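Local coordinates for serine repeat antigen 5 (Plasmodium falciparum, PDB 6X44), which is a papain-family protease homologue of the malaria parasite, a pseudo-zymogen that probably lacks normal proteolytic activity, at residues G65-Y70 against R102-C107; M72-D77 against C107-D112. All coordinates share one frame; numbering follows the deposited sequence.

Contact 1: residues G65-Y70 against R102-C107; sequences GTLDNY and RNAAVC
Leu67 reaches across to Ala104 and Cys107 with both of its methyl branches. CD1 is closest to Ala104 CB, at 3.7 Å. Cys107 CB is met by both methyls, CD1 and CD2 of Leu67, each at 3.9 Å. The fork of the leucine thus rests over one side of residues 104-107, with the carbonyl oxygen of Ala104 about 3.8 Å from Leu67 CD2. With CG anti to its own carbonyl carbon (chi1 -61°), Leu67 directs the fork at this turn.

Thr66 makes the second touch. Its methyl CG2 stands 3.9 Å from the backbone N of Ala105, and its CB is 4.1 Å from Ala104 CB. The torsion at chi1 (-63°) sends the methyl to the turn and leaves OG1 beside the backbone N, where it hydrogen-bonds to Thr64 OG1.

A second shell shapes both segments. Asn103 OD1 accepts from Ala105 N at 2.8 Å in an Asx turn, the donor sitting well above the carbonyl plane. This bond uses the same N that Thr66 CG2 packs against. The backbone bond from Cys107 N to Ala104 O closes the 3-10 turn. On the other segment, Asn69 ND2 donates to Gly65 O at 2.9 Å, nearly straight and in the carbonyl plane, and so links Asn69 back to Gly65 across the one turn between them.

Farther out, Cys107 is disulfide-bonded to Cys55 of helix 45-61, and Trp114 touches Thr66 and Ala105. No hydrogen bond crosses between residues 65-70 and 102-107. The buried meeting is mainly between carbon atoms; Ala105 N and Ala104 O are bonded within their own segment. Cohesion here therefore rests on apolar fit, with the disulfide fixing one end of the turn covalently.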
loop_
_atom_site.group_PDB
_atom_site.type_symbol
_atom_site.label_atom_id
_atom_site.label_comp_id
_atom_site.label_asym_id
_atom_site.label_seq_id
_atom_site.Cartn_x
_atom_site.Cartn_y
_atom_site.Cartn_z
ATOM N N GLY A 65 -7.517 10.194 9.013
ATOM C CA GLY A 65 -7.175 11.599 8.927
ATOM C C GLY A 65 -7.484 12.275 7.603
ATOM O O GLY A 65 -7.149 13.455 7.436
ATOM N N THR A 66 -8.115 11.583 6.656
ATOM C CA THR A 66 -8.417 12.212 5.372
ATOM C C THR A 66 -9.303 13.450 5.533
ATOM O O THR A 66 -9.063 14.485 4.899
ATOM C CB THR A 66 -9.087 11.211 4.446
ATOM O OG1 THR A 66 -8.176 10.133 4.182
ATOM C CG2 THR A 66 -9.497 11.907 3.137
ATOM N N LEU A 67 -10.371 13.344 6.325
ATOM C CA LEU A 67 -11.340 14.431 6.444
ATOM C C LEU A 67 -11.109 15.307 7.670
ATOM O O LEU A 67 -11.700 16.386 7.766
ATOM C CB LEU A 67 -12.765 13.869 6.458
ATOM C CG LEU A 67 -13.048 13.122 5.156
ATOM C CD1 LEU A 67 -14.358 12.410 5.233
ATOM C CD2 LEU A 67 -13.055 14.059 3.975
ATOM N N ASP A 68 -10.270 14.865 8.598
ATOM C CA ASP A 68 -9.765 15.755 9.634
ATOM C C ASP A 68 -9.068 16.947 9.006
ATOM O O ASP A 68 -9.132 18.062 9.514
ATOM C CB ASP A 68 -8.763 15.014 10.538
ATOM C CG ASP A 68 -9.379 13.846 11.310
ATOM O OD1 ASP A 68 -10.633 13.752 11.381
ATOM O OD2 ASP A 68 -8.577 13.045 11.876
ATOM N N ASN A 69 -8.381 16.720 7.898
ATOM C CA ASN A 69 -7.320 17.623 7.499
ATOM C C ASN A 69 -7.626 18.465 6.266
ATOM O O ASN A 69 -6.984 19.499 6.086
ATOM C CB ASN A 69 -6.034 16.811 7.251
ATOM C CG ASN A 69 -5.319 16.425 8.557
ATOM O OD1 ASN A 69 -4.593 17.241 9.137
ATOM N ND2 ASN A 69 -5.534 15.188 9.024
ATOM N N TYR A 70 -8.561 18.050 5.409
ATOM C CA TYR A 70 -8.797 18.736 4.148
ATOM C C TYR A 70 -10.268 19.120 4.008
ATOM O O TYR A 70 -11.158 18.547 4.644
ATOM C CB TYR A 70 -8.356 17.868 2.960
ATOM C CG TYR A 70 -6.908 17.453 3.048
ATOM C CD1 TYR A 70 -5.905 18.340 2.707
ATOM C CD2 TYR A 70 -6.551 16.192 3.499
ATOM C CE1 TYR A 70 -4.591 17.990 2.801
ATOM C CE2 TYR A 70 -5.247 15.833 3.601
ATOM C CZ TYR A 70 -4.263 16.739 3.239
ATOM O OH TYR A 70 -2.952 16.402 3.328
ATOM N N ARG A 102 -16.272 3.583 0.396
ATOM C CA ARG A 102 -15.830 3.753 1.782
ATOM C C ARG A 102 -14.469 4.414 1.917
ATOM O O ARG A 102 -14.005 4.607 3.047
ATOM C CB ARG A 102 -15.788 2.410 2.502
ATOM C CG ARG A 102 -16.977 1.547 2.213
ATOM C CD ARG A 102 -16.914 0.306 3.034
ATOM N NE ARG A 102 -17.741 0.418 4.225
ATOM C CZ ARG A 102 -19.005 0.015 4.282
ATOM N NH1 ARG A 102 -19.582 -0.517 3.205
ATOM N NH2 ARG A 102 -19.688 0.149 5.413
ATOM N N ASN A 103 -13.811 4.760 0.814
ATOM C CA ASN A 103 -12.656 5.651 0.883
ATOM C C ASN A 103 -13.145 7.073 1.130
ATOM O O ASN A 103 -13.775 7.690 0.257
ATOM C CB ASN A 103 -11.828 5.568 -0.395
ATOM C CG ASN A 103 -10.570 6.436 -0.345
ATOM O OD1 ASN A 103 -10.402 7.290 0.540
ATOM N ND2 ASN A 103 -9.683 6.222 -1.301
ATOM N N ALA A 104 -12.820 7.608 2.310
ATOM C CA ALA A 104 -13.234 8.960 2.688
ATOM C C ALA A 104 -12.774 10.020 1.700
ATOM O O ALA A 104 -13.355 11.118 1.652
ATOM C CB ALA A 104 -12.701 9.280 4.081
ATOM N N ALA A 105 -11.751 9.721 0.904
ATOM C CA ALA A 105 -11.341 10.663 -0.116
ATOM C C ALA A 105 -12.509 11.143 -0.974
ATOM O O ALA A 105 -12.432 12.243 -1.536
ATOM C CB ALA A 105 -10.275 10.029 -1.010
ATOM N N VAL A 106 -13.583 10.350 -1.105
ATOM C CA VAL A 106 -14.695 10.746 -1.977
ATOM C C VAL A 106 -15.441 11.956 -1.430
ATOM O O VAL A 106 -16.198 12.588 -2.162
ATOM C CB VAL A 106 -15.728 9.620 -2.200
ATOM C CG1 VAL A 106 -15.098 8.385 -2.780
ATOM C CG2 VAL A 106 -16.423 9.275 -0.914
ATOM N N CYS A 107 -15.263 12.300 -0.164
ATOM C CA CYS A 107 -15.897 13.494 0.397
ATOM C C CYS A 107 -15.036 14.738 0.257
ATOM O O CYS A 107 -15.474 15.824 0.656
ATOM C CB CYS A 107 -16.243 13.249 1.869
ATOM S SG CYS A 107 -17.405 11.868 2.007
#

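Contact 2: residues M72-D77 against C107-D112; sequences MGNEMD and CLKNVD
Gly73 N donates to Cys107 O at 2.7 Å, with an angle of 164° at the hydrogen. Met72 and Leu108 face each other as a single beta bridge. The carbonyl oxygen of Cys107 also receives a CA-H...O contact from Met72 CA, and Met72 CG lies 3.3 Å from it. Gly73 lets the backbones come very close, for its CA is 3.6 Å from Lys109 CA.

Lys109 NZ makes a salt bridge to Asp77 OD2, at 2.6 Å on the syn side of the carboxylate. The lysine leaves its backbone extended, with CG anti to N (chi1 -175°), then bends at chi3 and chi4 to bring NZ to OD2, a little out of the carboxylate plane. Its CB packs on Gly73 CA.

Asp77 OD2 has a second donor. Asn74 N reaches it on the anti side at 2.9 Å. One carboxylate oxygen is thus gripped by an ammonium and a backbone amide, which probably stabilises its negative charge. Asn74 repays the bond, since its OD1 accepts from Asp77 N at 3.0 Å, almost in line with the C=O bond, and weakly from Met76 N. This capping box serves the amides of Met76 and Asp77 at the start of helix 75-87. On the other segment, Asn110 OD1 caps Asp112 N ahead of helix 113-116.

A backbone bond between Lys109 and Gly71 flanks Met72 and Leu108 on the other side. Asn81 of helix 75-87 donates through ND2 to Leu108 O. Met72 and Cys107 touch Leu67 of helix 66-69 and also helix 45-61, to which the Cys55 disulfide joins Cys107. The loop into helix 75-87 and the loop before helix 113-116 are thus joined beside helices 45-61 and 66-69, with the exposed Lys109 on the outer side.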
loop_
_atom_site.group_PDB
_atom_site.type_symbol
_atom_site.label_atom_id
_atom_site.label_comp_id
_atom_site.label_asym_id
_atom_site.label_seq_id
_atom_site.Cartn_x
_atom_site.Cartn_y
_atom_site.Cartn_z
ATOM N N MET A 72 -13.939 19.456 2.992
ATOM C CA MET A 72 -15.021 18.624 2.511
ATOM C C MET A 72 -15.682 19.295 1.329
ATOM O O MET A 72 -15.901 20.508 1.326
ATOM C CB MET A 72 -16.063 18.399 3.609
ATOM C CG MET A 72 -16.936 17.143 3.364
ATOM S SD MET A 72 -17.435 16.285 4.873
ATOM C CE MET A 72 -15.904 16.262 5.835
ATOM N N GLY A 73 -15.996 18.503 0.327
ATOM C CA GLY A 73 -16.791 19.004 -0.766
ATOM C C GLY A 73 -18.209 19.346 -0.329
ATOM O O GLY A 73 -18.703 18.932 0.724
ATOM N N ASN A 74 -18.862 20.158 -1.151
ATOM C CA ASN A 74 -20.309 20.274 -1.103
ATOM C C ASN A 74 -20.924 19.133 -1.924
ATOM O O ASN A 74 -20.228 18.265 -2.472
ATOM C CB ASN A 74 -20.757 21.637 -1.620
ATOM C CG ASN A 74 -20.302 21.891 -3.032
ATOM O OD1 ASN A 74 -20.296 20.997 -3.894
ATOM N ND2 ASN A 74 -19.914 23.119 -3.286
ATOM N N GLU A 75 -22.253 19.176 -2.062
ATOM C CA GLU A 75 -22.996 18.062 -2.632
ATOM C C GLU A 75 -22.579 17.785 -4.067
ATOM O O GLU A 75 -22.545 16.619 -4.488
ATOM C CB GLU A 75 -24.505 18.350 -2.544
ATOM C CG GLU A 75 -24.959 18.923 -1.176
ATOM C CD GLU A 75 -24.914 20.452 -1.131
ATOM O OE1 GLU A 75 -25.490 21.093 -2.043
ATOM O OE2 GLU A 75 -24.285 21.009 -0.198
ATOM N N MET A 76 -22.230 18.830 -4.827
ATOM C CA MET A 76 -21.861 18.634 -6.227
ATOM C C MET A 76 -20.434 18.104 -6.370
ATOM O O MET A 76 -20.150 17.331 -7.289
ATOM C CB MET A 76 -22.003 19.940 -7.028
ATOM C CG MET A 76 -23.010 20.979 -6.492
ATOM S SD MET A 76 -24.725 20.432 -6.307
ATOM C CE MET A 76 -24.975 19.493 -7.810
ATOM N N ASP A 77 -19.518 18.530 -5.500
ATOM C CA ASP A 77 -18.192 17.913 -5.442
ATOM C C ASP A 77 -18.302 16.419 -5.147
ATOM O O ASP A 77 -17.709 15.590 -5.842
ATOM C CB ASP A 77 -17.340 18.584 -4.365
ATOM C CG ASP A 77 -17.197 20.094 -4.546
ATOM O OD1 ASP A 77 -17.032 20.573 -5.684
ATOM O OD2 ASP A 77 -17.242 20.803 -3.524
ATOM N N CYS A 107 -15.263 12.300 -0.164
ATOM C CA CYS A 107 -15.897 13.494 0.397
ATOM C C CYS A 107 -15.036 14.738 0.257
ATOM O O CYS A 107 -15.474 15.824 0.656
ATOM C CB CYS A 107 -16.243 13.249 1.869
ATOM S SG CYS A 107 -17.405 11.868 2.007
ATOM N N LEU A 108 -13.840 14.622 -0.337
ATOM C CA LEU A 108 -12.930 15.763 -0.414
ATOM C C LEU A 108 -13.377 16.755 -1.473
ATOM O O LEU A 108 -13.772 16.371 -2.570
ATOM C CB LEU A 108 -11.514 15.305 -0.744
ATOM C CG LEU A 108 -10.804 14.580 0.388
ATOM C CD1 LEU A 108 -9.522 14.021 -0.114
ATOM C CD2 LEU A 108 -10.566 15.531 1.530
ATOM N N LYS A 109 -13.287 18.043 -1.161
ATOM C CA LYS A 109 -13.468 19.018 -2.223
ATOM C C LYS A 109 -12.466 18.785 -3.345
ATOM O O LYS A 109 -12.823 18.834 -4.522
ATOM C CB LYS A 109 -13.345 20.440 -1.689
ATOM C CG LYS A 109 -13.673 21.487 -2.792
ATOM C CD LYS A 109 -13.849 22.923 -2.251
ATOM C CE LYS A 109 -15.167 23.090 -1.511
ATOM N NZ LYS A 109 -16.314 22.998 -2.498
ATOM N N ASN A 110 -11.212 18.526 -3.007
ATOM C CA ASN A 110 -10.191 18.195 -4.002
ATOM C C ASN A 110 -9.567 16.855 -3.631
ATOM O O ASN A 110 -8.778 16.778 -2.679
ATOM C CB ASN A 110 -9.138 19.288 -4.055
ATOM C CG ASN A 110 -8.063 18.989 -5.033
ATOM O OD1 ASN A 110 -8.091 17.974 -5.769
ATOM N ND2 ASN A 110 -7.103 19.874 -5.081
ATOM N N VAL A 111 -9.937 15.805 -4.369
ATOM C CA VAL A 111 -9.521 14.451 -4.052
ATOM C C VAL A 111 -8.018 14.300 -4.148
ATOM O O VAL A 111 -7.455 13.369 -3.563
ATOM C CB VAL A 111 -10.209 13.413 -4.972
ATOM C CG1 VAL A 111 -11.699 13.492 -4.831
ATOM C CG2 VAL A 111 -9.813 13.594 -6.435
ATOM N N ASP A 112 -7.352 15.189 -4.881
ATOM C CA ASP A 112 -5.891 15.162 -4.937
ATOM C C ASP A 112 -5.271 15.398 -3.560
ATOM O O ASP A 112 -4.129 14.980 -3.313
ATOM C CB ASP A 112 -5.357 16.224 -5.907
ATOM C CG ASP A 112 -5.628 15.894 -7.390
ATOM O OD1 ASP A 112 -5.929 14.736 -7.716
ATOM O OD2 ASP A 112 -5.552 16.812 -8.230
#

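Contacts 1 and 2 meet at Cys107, which belongs to both, and their centres are about 9 Å apart. Leu108 of contact 2 fits against contact 1: its CD2 lies 3.5 Å from Tyr70 CB. The same loop after helix 94-100 supplies one side of each contact, while helix 66-69 and the loop running into helix 75-87 supply the others in chain order. Contact 1 is buried and apolar; contact 2 is partly buried and mostly polar. Cys107 gives its side chain to contact 1 and, in contact 2, chiefly its carbonyl oxygen. Contact 2 also lies farther from the centre of the chain, about 23 Å against 17 Å, centre to centre.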